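Local coordinates for protein RmpD (Hexulose-6-phosphate synthase) (Streptococcus mutans, PDB 3EXR) that is a TIM-barrel protein of the HUMPS family, built on a closed parallel eight-stranded barrel ringed by helices, at residues A79-W85 with I104-N108; E113-Y119 with I135-H141; A24-N29 with L55-K59. All blocks are in the same frame, centred on the assembly; numbering follows the deposited sequence.

Overall arrangement
From the N terminus, contact 3 comes first: 24-29, at the end of helix 17-27, closes a loop with 55-59, the end of helix 47-55 and the turn into strand 60-67. Contact 1 follows, closing the loop between 79-85, which leads from helix 71-79 into strand 85-89, and the end of helix 94-107. Contact 2 then pairs strands 113-117 and 137-141 across a beta-alpha-beta unit. The three loops run in series; none encloses or crosses another. Contacts 1 and 2 touch, with W85 packed beside Q115 and Q137. Contacts 1 and 3 join helix ends and helix-to-strand turns outside the barrel and touch where D84 lies beside K59; contact 2 belongs to the barrel wall.

Contact 1: A79-W85 with I104-N108; sequences AVRGADW and IEDIN
N108, just past the end of helix 94-107, reaches across to A83 and D84 with its side-chain amide, tying together two successive helix-to-strand connections of the TIM barrel. Polar contacts come from one atom. N108 ND2 gives one hydrogen bond to A83 O (3.2 Å) and a shorter one to D84 OD1 (2.9 Å), both acceptors lying in the amide plane. With CG anti to the backbone N (chi1 -171°), the amide is carried toward the loop, and two bonds on one nitrogen fix its rotation. N108 OD1 is taken by the backbone N of K111. The carboxylate of D84 stands 63° from the amide plane and uses the anti lone pair of OD1; its OD2 forms salt bridges with R53 and K111, which would probably favour the charged form. Apolar packing is built round A79, near the C-terminal end of helix 71-79, whose CB meets I107 CG2 at 3.7 Å and I104 CG1 at 4.0 Å. V80 CG1 touches I107 CG1 more loosely, on the solvent side. The helix ends in a Schellman motif, with G82 at positive phi. Deeper in, the outer methyl of I104 points at the backbone, CD1 lying 3.4 Å from D84 O.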
loop_
_atom_site.group_PDB
_atom_site.type_symbol
_atom_site.label_atom_id
_atom_site.label_comp_id
_atom_site.label_asym_id
_atom_site.label_seq_id
_atom_site.Cartn_x
_atom_site.Cartn_y
_atom_site.Cartn_z
ATOM N N ALA A 79 6.366 -5.030 -13.345
ATOM C CA ALA A 79 6.374 -5.976 -14.474
ATOM C C ALA A 79 7.708 -5.927 -15.213
ATOM O O ALA A 79 8.228 -6.960 -15.639
ATOM C CB ALA A 79 5.239 -5.671 -15.438
ATOM N N VAL A 80 8.292 -4.738 -15.366
ATOM C CA VAL A 80 9.588 -4.669 -16.041
ATOM C C VAL A 80 10.697 -5.330 -15.222
ATOM O O VAL A 80 11.698 -5.742 -15.780
ATOM C CB VAL A 80 9.980 -3.230 -16.444
ATOM C CG1 VAL A 80 8.953 -2.634 -17.393
ATOM C CG2 VAL A 80 10.196 -2.352 -15.235
ATOM N N ARG A 81 10.505 -5.447 -13.899
ATOM C CA ARG A 81 11.456 -6.137 -13.001
ATOM C C ARG A 81 11.283 -7.654 -13.092
ATOM O O ARG A 81 12.128 -8.402 -12.617
ATOM C CB ARG A 81 11.231 -5.691 -11.548
ATOM C CG ARG A 81 11.652 -4.269 -11.210
ATOM C CD ARG A 81 13.143 -4.127 -11.186
ATOM N NE ARG A 81 13.556 -2.858 -10.599
ATOM C CZ ARG A 81 14.814 -2.430 -10.574
ATOM N NH1 ARG A 81 15.765 -3.134 -11.154
ATOM N NH2 ARG A 81 15.122 -1.284 -9.979
ATOM N N GLY A 82 10.181 -8.085 -13.684
ATOM C CA GLY A 82 9.880 -9.515 -13.845
ATOM C C GLY A 82 8.701 -10.095 -13.050
ATOM O O GLY A 82 8.512 -11.311 -13.056
ATOM N N ALA A 83 7.900 -9.263 -12.373
ATOM C CA ALA A 83 6.730 -9.788 -11.665
ATOM C C ALA A 83 5.710 -10.448 -12.577
ATOM O O ALA A 83 5.460 -9.984 -13.711
ATOM C CB ALA A 83 6.032 -8.695 -10.847
ATOM N N ASP A 84 5.076 -11.499 -12.052
ATOM C CA ASP A 84 3.901 -12.091 -12.697
ATOM C C ASP A 84 2.586 -11.526 -12.167
ATOM O O ASP A 84 1.703 -11.133 -12.943
ATOM C CB ASP A 84 3.925 -13.606 -12.492
ATOM C CG ASP A 84 5.105 -14.266 -13.191
ATOM O OD1 ASP A 84 5.331 -14.013 -14.413
ATOM O OD2 ASP A 84 5.807 -15.060 -12.540
ATOM N N TRP A 85 2.465 -11.485 -10.841
ATOM C CA TRP A 85 1.266 -11.029 -10.166
ATOM C C TRP A 85 1.607 -9.807 -9.354
ATOM O O TRP A 85 2.686 -9.731 -8.805
ATOM C CB TRP A 85 0.709 -12.084 -9.223
ATOM C CG TRP A 85 0.333 -13.368 -9.907
ATOM C CD1 TRP A 85 0.143 -13.553 -11.242
ATOM C CD2 TRP A 85 0.121 -14.643 -9.287
ATOM N NE1 TRP A 85 -0.185 -14.863 -11.493
ATOM C CE2 TRP A 85 -0.207 -15.556 -10.312
ATOM C CE3 TRP A 85 0.182 -15.106 -7.965
ATOM C CZ2 TRP A 85 -0.476 -16.899 -10.059
ATOM C CZ3 TRP A 85 -0.079 -16.457 -7.707
ATOM C CH2 TRP A 85 -0.396 -17.333 -8.752
ATOM N N ILE A 104 0.296 -4.677 -16.668
ATOM C CA ILE A 104 1.027 -5.894 -16.372
ATOM C C ILE A 104 0.857 -6.899 -17.522
ATOM O O ILE A 104 1.792 -7.603 -17.859
ATOM C CB ILE A 104 0.706 -6.493 -14.959
ATOM C CG1 ILE A 104 1.800 -7.485 -14.546
ATOM C CG2 ILE A 104 -0.663 -7.096 -14.933
ATOM C CD1 ILE A 104 1.878 -7.721 -13.032
ATOM N N GLU A 105 -0.327 -6.913 -18.137
ATOM C CA GLU A 105 -0.590 -7.746 -19.321
ATOM C C GLU A 105 0.223 -7.299 -20.526
ATOM O O GLU A 105 0.643 -8.127 -21.334
ATOM C CB GLU A 105 -2.067 -7.730 -19.691
ATOM C CG GLU A 105 -2.924 -8.592 -18.795
ATOM C CD GLU A 105 -4.394 -8.512 -19.139
ATOM O OE1 GLU A 105 -4.761 -7.820 -20.116
ATOM O OE2 GLU A 105 -5.188 -9.105 -18.406
ATOM N N ASP A 106 0.453 -5.996 -20.656
ATOM C CA ASP A 106 1.223 -5.489 -21.793
ATOM C C ASP A 106 2.660 -6.018 -21.776
ATOM O O ASP A 106 3.210 -6.387 -22.816
ATOM C CB ASP A 106 1.256 -3.964 -21.786
ATOM C CG ASP A 106 1.926 -3.405 -23.016
ATOM O OD1 ASP A 106 1.445 -3.703 -24.128
ATOM O OD2 ASP A 106 2.945 -2.693 -22.929
ATOM N N ILE A 107 3.268 -6.078 -20.591
ATOM C CA ILE A 107 4.643 -6.546 -20.458
ATOM C C ILE A 107 4.746 -8.075 -20.325
ATOM O O ILE A 107 5.686 -8.700 -20.838
ATOM C CB ILE A 107 5.345 -5.811 -19.269
ATOM C CG1 ILE A 107 5.741 -4.381 -19.678
ATOM C CG2 ILE A 107 6.560 -6.612 -18.759
ATOM C CD1 ILE A 107 6.698 -4.298 -20.849
ATOM N N ASN A 108 3.743 -8.663 -19.678
ATOM C CA ASN A 108 3.703 -10.079 -19.370
ATOM C C ASN A 108 2.352 -10.698 -19.797
ATOM O O ASN A 108 1.497 -10.996 -18.961
ATOM C CB ASN A 108 3.934 -10.245 -17.845
ATOM C CG ASN A 108 4.143 -11.712 -17.394
ATOM O OD1 ASN A 108 3.857 -12.702 -18.118
ATOM N ND2 ASN A 108 4.614 -11.852 -16.163
#

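Contact 2: E113-Y119 with I135-H141; sequences EIQVELY and ISQAIYH
Q115 and Q137 meet with their amide planes 79° apart, nearly perpendicular: Q115 NE2 points straight at Q137 OE1 (2.8 Å), coming from above the carbonyl plane. Q137 passes the chain on through its other end. Its NE2 bonds to E113 OE1 at 3.1 Å, from above a carboxylate turned 69° from the amide; that carboxylate also pairs with R170, and a water links OE1 to I114 O and S136 N. Held at both ends, the Q137 amide has its rotation fixed. I139 shares this side of the sheet, resting CD1 on the amide of Q115 and CB against the carboxylate of E117, whose chain, bent at chi2, crosses it at a slant. Farther on, Y119 CZ sits over one face of the H141 imidazole, toward its rim, the rings inclined at 51° with centroids 4.7 Å apart; Y119 OH bonds to D69 of the second subunit. The other side is largely apolar: I135 CG2 meets V116 CG2 at 3.7 Å, and L118 CD1 reaches both A138 CB and Y140 CD1, while Y140 OH bonds to D157. Between the two sides run the backbone bonds V116 N to Q137 O, I139 N to V116 O (2.8 Å) and L118 N to I139 O. This is parallel strand pairing across a right-handed beta-alpha-beta crossover, the repeating element of the TIM barrel.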
loop_
_atom_site.group_PDB
_atom_site.type_symbol
_atom_site.label_atom_id
_atom_site.label_comp_id
_atom_site.label_asym_id
_atom_site.label_seq_id
_atom_site.Cartn_x
_atom_site.Cartn_y
_atom_site.Cartn_z
ATOM N N GLU A 113 -1.079 -10.700 -14.027
ATOM C CA GLU A 113 -2.367 -10.607 -13.359
ATOM C C GLU A 113 -2.322 -9.692 -12.148
ATOM O O GLU A 113 -1.254 -9.528 -11.515
ATOM C CB GLU A 113 -2.788 -11.988 -12.832
ATOM C CG GLU A 113 -3.176 -13.022 -13.876
ATOM C CD GLU A 113 -4.018 -14.129 -13.275
ATOM O OE1 GLU A 113 -5.044 -13.821 -12.623
ATOM O OE2 GLU A 113 -3.635 -15.299 -13.447
ATOM N N ILE A 114 -3.500 -9.165 -11.813
ATOM C CA ILE A 114 -3.747 -8.421 -10.590
ATOM C C ILE A 114 -4.474 -9.324 -9.581
ATOM O O ILE A 114 -5.303 -10.190 -9.944
ATOM C CB ILE A 114 -4.550 -7.130 -10.895
ATOM C CG1 ILE A 114 -3.804 -6.283 -11.928
ATOM C CG2 ILE A 114 -4.844 -6.322 -9.630
ATOM C CD1 ILE A 114 -2.410 -5.870 -11.563
ATOM N N GLN A 115 -4.120 -9.133 -8.311
ATOM C CA GLN A 115 -4.772 -9.803 -7.181
ATOM C C GLN A 115 -5.297 -8.727 -6.244
ATOM O O GLN A 115 -4.575 -7.794 -5.924
ATOM C CB GLN A 115 -3.758 -10.652 -6.404
ATOM C CG GLN A 115 -2.912 -11.628 -7.222
ATOM C CD GLN A 115 -1.959 -12.403 -6.337
ATOM O OE1 GLN A 115 -1.104 -11.786 -5.686
ATOM N NE2 GLN A 115 -2.146 -13.737 -6.243
ATOM N N VAL A 116 -6.525 -8.893 -5.759
ATOM C CA VAL A 116 -7.118 -7.948 -4.828
ATOM C C VAL A 116 -6.869 -8.406 -3.377
ATOM O O VAL A 116 -7.321 -9.468 -2.923
ATOM C CB VAL A 116 -8.617 -7.771 -5.027
ATOM C CG1 VAL A 116 -9.150 -6.681 -4.081
ATOM C CG2 VAL A 116 -8.934 -7.365 -6.468
ATOM N N GLU A 117 -6.166 -7.553 -2.640
ATOM C CA GLU A 117 -5.911 -7.717 -1.210
ATOM C C GLU A 117 -7.103 -7.235 -0.395
ATOM O O GLU A 117 -7.495 -6.080 -0.490
ATOM C CB GLU A 117 -4.627 -6.961 -0.814
ATOM C CG GLU A 117 -3.342 -7.776 -1.044
ATOM C CD GLU A 117 -3.058 -8.830 0.024
ATOM O OE1 GLU A 117 -3.902 -9.022 0.918
ATOM O OE2 GLU A 117 -1.988 -9.471 -0.027
ATOM N N LEU A 118 -7.695 -8.148 0.369
ATOM C CA LEU A 118 -8.954 -7.902 1.075
ATOM C C LEU A 118 -8.703 -7.420 2.486
ATOM O O LEU A 118 -8.219 -8.187 3.326
ATOM C CB LEU A 118 -9.813 -9.171 1.062
ATOM C CG LEU A 118 -10.202 -9.702 -0.317
ATOM C CD1 LEU A 118 -10.944 -11.011 -0.184
ATOM C CD2 LEU A 118 -11.072 -8.733 -1.094
ATOM N N TYR A 119 -8.978 -6.125 2.704
ATOM C CA TYR A 119 -8.900 -5.473 4.007
ATOM C C TYR A 119 -10.145 -4.635 4.248
ATOM O O TYR A 119 -10.655 -3.983 3.335
ATOM C CB TYR A 119 -7.672 -4.558 4.093
ATOM C CG TYR A 119 -6.374 -5.331 4.273
ATOM C CD1 TYR A 119 -5.837 -5.542 5.534
ATOM C CD2 TYR A 119 -5.724 -5.923 3.185
ATOM C CE1 TYR A 119 -4.671 -6.249 5.705
ATOM C CE2 TYR A 119 -4.563 -6.660 3.351
ATOM C CZ TYR A 119 -4.036 -6.815 4.617
ATOM O OH TYR A 119 -2.867 -7.521 4.806
ATOM N N ILE A 135 -10.447 -8.914 -13.255
ATOM C CA ILE A 135 -9.607 -9.297 -12.130
ATOM C C ILE A 135 -10.290 -10.394 -11.304
ATOM O O ILE A 135 -11.371 -10.207 -10.713
ATOM C CB ILE A 135 -9.250 -8.046 -11.301
ATOM C CG1 ILE A 135 -8.388 -7.108 -12.177
ATOM C CG2 ILE A 135 -8.524 -8.423 -9.979
ATOM C CD1 ILE A 135 -8.263 -5.706 -11.709
ATOM N N SER A 136 -9.627 -11.540 -11.230
ATOM C CA SER A 136 -10.277 -12.738 -10.690
ATOM C C SER A 136 -9.444 -13.491 -9.688
ATOM O O SER A 136 -9.630 -14.680 -9.518
ATOM C CB SER A 136 -10.737 -13.655 -11.828
ATOM O OG SER A 136 -9.656 -14.149 -12.574
ATOM N N GLN A 137 -8.514 -12.786 -9.033
ATOM C CA GLN A 137 -7.803 -13.305 -7.863
ATOM C C GLN A 137 -8.032 -12.382 -6.683
ATOM O O GLN A 137 -8.005 -11.141 -6.828
ATOM C CB GLN A 137 -6.302 -13.408 -8.118
ATOM C CG GLN A 137 -5.888 -14.513 -9.051
ATOM C CD GLN A 137 -4.412 -14.847 -8.886
ATOM O OE1 GLN A 137 -3.991 -15.234 -7.798
ATOM N NE2 GLN A 137 -3.630 -14.719 -9.964
ATOM N N ALA A 138 -8.220 -12.984 -5.519
ATOM C CA ALA A 138 -8.403 -12.256 -4.264
ATOM C C ALA A 138 -7.637 -12.937 -3.157
ATOM O O ALA A 138 -7.553 -14.167 -3.120
ATOM C CB ALA A 138 -9.864 -12.170 -3.907
ATOM N N ILE A 139 -7.093 -12.126 -2.241
ATOM C CA ILE A 139 -6.311 -12.651 -1.122
ATOM C C ILE A 139 -7.103 -12.430 0.158
ATOM O O ILE A 139 -7.356 -11.288 0.558
ATOM C CB ILE A 139 -4.955 -11.886 -0.960
ATOM C CG1 ILE A 139 -4.212 -11.670 -2.294
ATOM C CG2 ILE A 139 -4.103 -12.559 0.083
ATOM C CD1 ILE A 139 -3.955 -12.880 -3.078
ATOM N N TYR A 140 -7.468 -13.530 0.799
ATOM C CA TYR A 140 -8.272 -13.512 2.019
ATOM C C TYR A 140 -7.402 -13.861 3.234
ATOM O O TYR A 140 -6.722 -14.888 3.223
ATOM C CB TYR A 140 -9.466 -14.498 1.900
ATOM C CG TYR A 140 -10.496 -14.314 2.981
ATOM C CD1 TYR A 140 -11.664 -13.589 2.739
ATOM C CD2 TYR A 140 -10.285 -14.825 4.269
ATOM C CE1 TYR A 140 -12.598 -13.364 3.746
ATOM C CE2 TYR A 140 -11.216 -14.600 5.287
ATOM C CZ TYR A 140 -12.373 -13.872 5.007
ATOM O OH TYR A 140 -13.304 -13.667 5.982
ATOM N N HIS A 141 -7.431 -12.998 4.258
ATOM C CA HIS A 141 -6.672 -13.156 5.495
ATOM C C HIS A 141 -7.539 -13.701 6.607
ATOM O O HIS A 141 -8.674 -13.244 6.799
ATOM C CB HIS A 141 -6.149 -11.788 5.961
ATOM C CG HIS A 141 -5.110 -11.205 5.057
ATOM N ND1 HIS A 141 -5.395 -10.663 3.818
ATOM C CD2 HIS A 141 -3.777 -11.086 5.221
ATOM C CE1 HIS A 141 -4.273 -10.239 3.265
ATOM N NE2 HIS A 141 -3.276 -10.495 4.095
HETATM O O HOH W 1 -6.681 -11.645 -11.956
HETATM O O HOH W 2 -1.013 -10.287 2.042
HETATM O O HOH W 3 -9.165 -10.589 4.247
#

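Contact 3: A24-N29 with L55-K59; sequences AVSVGN and LFPDK
The outer end of the F56 ring abuts the backbone at the C-terminal end of helix 17-27, and this is the tight part of the contact. Its CE1 lies 3.6 Å from G28 CA, while CZ comes equally near A24 O, so the ring presses on backbone instead of side chains. Since G28 has no side chain, the ring can approach its CA directly. A24 adds a looser touch of CB on CE2. With CG anti to its carbonyl carbon (chi1 -60°), F56 throws the ring across toward the helix from the first residue beyond helix 47-55. K59 belongs to the same tight part: its chain, bent at chi2 and chi3, brings CE to 3.0 Å and NZ to 3.2 Å from G28 O. The ammonium makes a hydrogen bond to V31 O, and a water 2.9 Å from both K59 NZ and N29 O bridges the two. The ammonium thus sits among main-chain oxygens, which probably favour its charge.

On the exposed side the packing thins. V25 CG2 and L55 CD1 meet at 4.0 Å, the two side chains crossing at about a right angle. N29 OD1 approaches the F56 ring edge in its plane, 3.8 Å from CE1, and the amide stands nearly perpendicular to the ring, at 86°.

Beneath the contact lies the barrel wall: F56 and K59 both rest on I34 of strand 33-36, while A24 packs on L12 of strand 7-12. Helix 205-220 touches helix 17-27 through P205 on S26 and V27. The contact therefore joins helix 17-27 to the turn after helix 47-55, two members of the outer helical ring, just ahead of strand 60-67.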
loop_
_atom_site.group_PDB
_atom_site.type_symbol
_atom_site.label_atom_id
_atom_site.label_comp_id
_atom_site.label_asym_id
_atom_site.label_seq_id
_atom_site.Cartn_x
_atom_site.Cartn_y
_atom_site.Cartn_z
ATOM N N ALA A 24 14.193 -16.537 0.689
ATOM C CA ALA A 24 13.808 -17.014 -0.648
ATOM C C ALA A 24 14.664 -18.162 -1.127
ATOM O O ALA A 24 14.148 -19.172 -1.625
ATOM C CB ALA A 24 13.877 -15.891 -1.662
ATOM N N VAL A 25 15.966 -18.025 -0.952
ATOM C CA VAL A 25 16.892 -19.084 -1.360
ATOM C C VAL A 25 16.667 -20.362 -0.544
ATOM O O VAL A 25 16.797 -21.458 -1.074
ATOM C CB VAL A 25 18.360 -18.592 -1.301
ATOM C CG1 VAL A 25 19.353 -19.760 -1.519
ATOM C CG2 VAL A 25 18.589 -17.529 -2.359
ATOM N N SER A 26 16.298 -20.217 0.731
ATOM C CA SER A 26 16.085 -21.382 1.608
ATOM C C SER A 26 14.922 -22.270 1.204
ATOM O O SER A 26 14.951 -23.467 1.489
ATOM C CB SER A 26 15.934 -20.955 3.077
ATOM O OG SER A 26 14.675 -20.346 3.348
ATOM N N VAL A 27 13.873 -21.683 0.614
ATOM C CA VAL A 27 12.644 -22.417 0.286
ATOM C C VAL A 27 12.251 -22.436 -1.189
ATOM O O VAL A 27 11.357 -23.185 -1.584
ATOM C CB VAL A 27 11.402 -21.928 1.093
ATOM C CG1 VAL A 27 11.605 -22.053 2.572
ATOM C CG2 VAL A 27 10.985 -20.520 0.728
ATOM N N GLY A 28 12.915 -21.624 -1.998
ATOM C CA GLY A 28 12.508 -21.386 -3.377
ATOM C C GLY A 28 12.212 -22.618 -4.207
ATOM O O GLY A 28 11.199 -22.691 -4.888
ATOM N N ASN A 29 13.084 -23.606 -4.135
ATOM C CA ASN A 29 12.922 -24.794 -4.951
ATOM C C ASN A 29 11.699 -25.620 -4.571
ATOM O O ASN A 29 11.207 -26.427 -5.364
ATOM C CB ASN A 29 14.181 -25.653 -4.866
ATOM C CG ASN A 29 15.346 -25.062 -5.640
ATOM O OD1 ASN A 29 15.186 -24.112 -6.440
ATOM N ND2 ASN A 29 16.532 -25.630 -5.426
ATOM N N LEU A 55 17.143 -15.483 -9.661
ATOM C CA LEU A 55 17.333 -16.697 -8.899
ATOM C C LEU A 55 16.361 -17.805 -9.308
ATOM O O LEU A 55 16.719 -18.992 -9.217
ATOM C CB LEU A 55 17.150 -16.406 -7.403
ATOM C CG LEU A 55 18.269 -15.582 -6.748
ATOM C CD1 LEU A 55 17.819 -15.029 -5.392
ATOM C CD2 LEU A 55 19.484 -16.469 -6.590
ATOM N N PHE A 56 15.148 -17.408 -9.721
ATOM C CA PHE A 56 14.031 -18.338 -9.976
ATOM C C PHE A 56 13.321 -18.035 -11.311
ATOM O O PHE A 56 12.232 -17.440 -11.343
ATOM C CB PHE A 56 13.081 -18.296 -8.784
ATOM C CG PHE A 56 13.731 -18.684 -7.492
ATOM C CD1 PHE A 56 14.061 -20.010 -7.220
ATOM C CD2 PHE A 56 14.043 -17.724 -6.537
ATOM C CE1 PHE A 56 14.692 -20.358 -6.030
ATOM C CE2 PHE A 56 14.664 -18.084 -5.365
ATOM C CZ PHE A 56 14.977 -19.386 -5.104
ATOM N N PRO A 57 13.965 -18.369 -12.430
ATOM C CA PRO A 57 13.471 -17.984 -13.762
ATOM C C PRO A 57 12.062 -18.490 -14.073
ATOM O O PRO A 57 11.334 -17.839 -14.830
ATOM C CB PRO A 57 14.492 -18.614 -14.729
ATOM C CG PRO A 57 15.422 -19.456 -13.877
ATOM C CD PRO A 57 15.284 -19.037 -12.483
ATOM N N ASP A 58 11.675 -19.602 -13.459
ATOM C CA ASP A 58 10.435 -20.276 -13.833
ATOM C C ASP A 58 9.431 -20.376 -12.677
ATOM O O ASP A 58 8.507 -21.189 -12.715
ATOM C CB ASP A 58 10.768 -21.649 -14.427
ATOM C CG ASP A 58 11.673 -21.552 -15.680
ATOM O OD1 ASP A 58 11.431 -20.713 -16.580
ATOM O OD2 ASP A 58 12.647 -22.316 -15.807
ATOM N N LYS A 59 9.600 -19.551 -11.649
ATOM C CA LYS A 59 8.674 -19.542 -10.533
ATOM C C LYS A 59 7.730 -18.397 -10.742
ATOM O O LYS A 59 8.066 -17.421 -11.403
ATOM C CB LYS A 59 9.396 -19.318 -9.212
ATOM C CG LYS A 59 8.910 -20.194 -8.111
ATOM C CD LYS A 59 9.079 -21.694 -8.491
ATOM C CE LYS A 59 10.190 -22.360 -7.731
ATOM N NZ LYS A 59 9.935 -23.817 -7.636
HETATM O O HOH W 4 11.522 -26.210 -8.273
#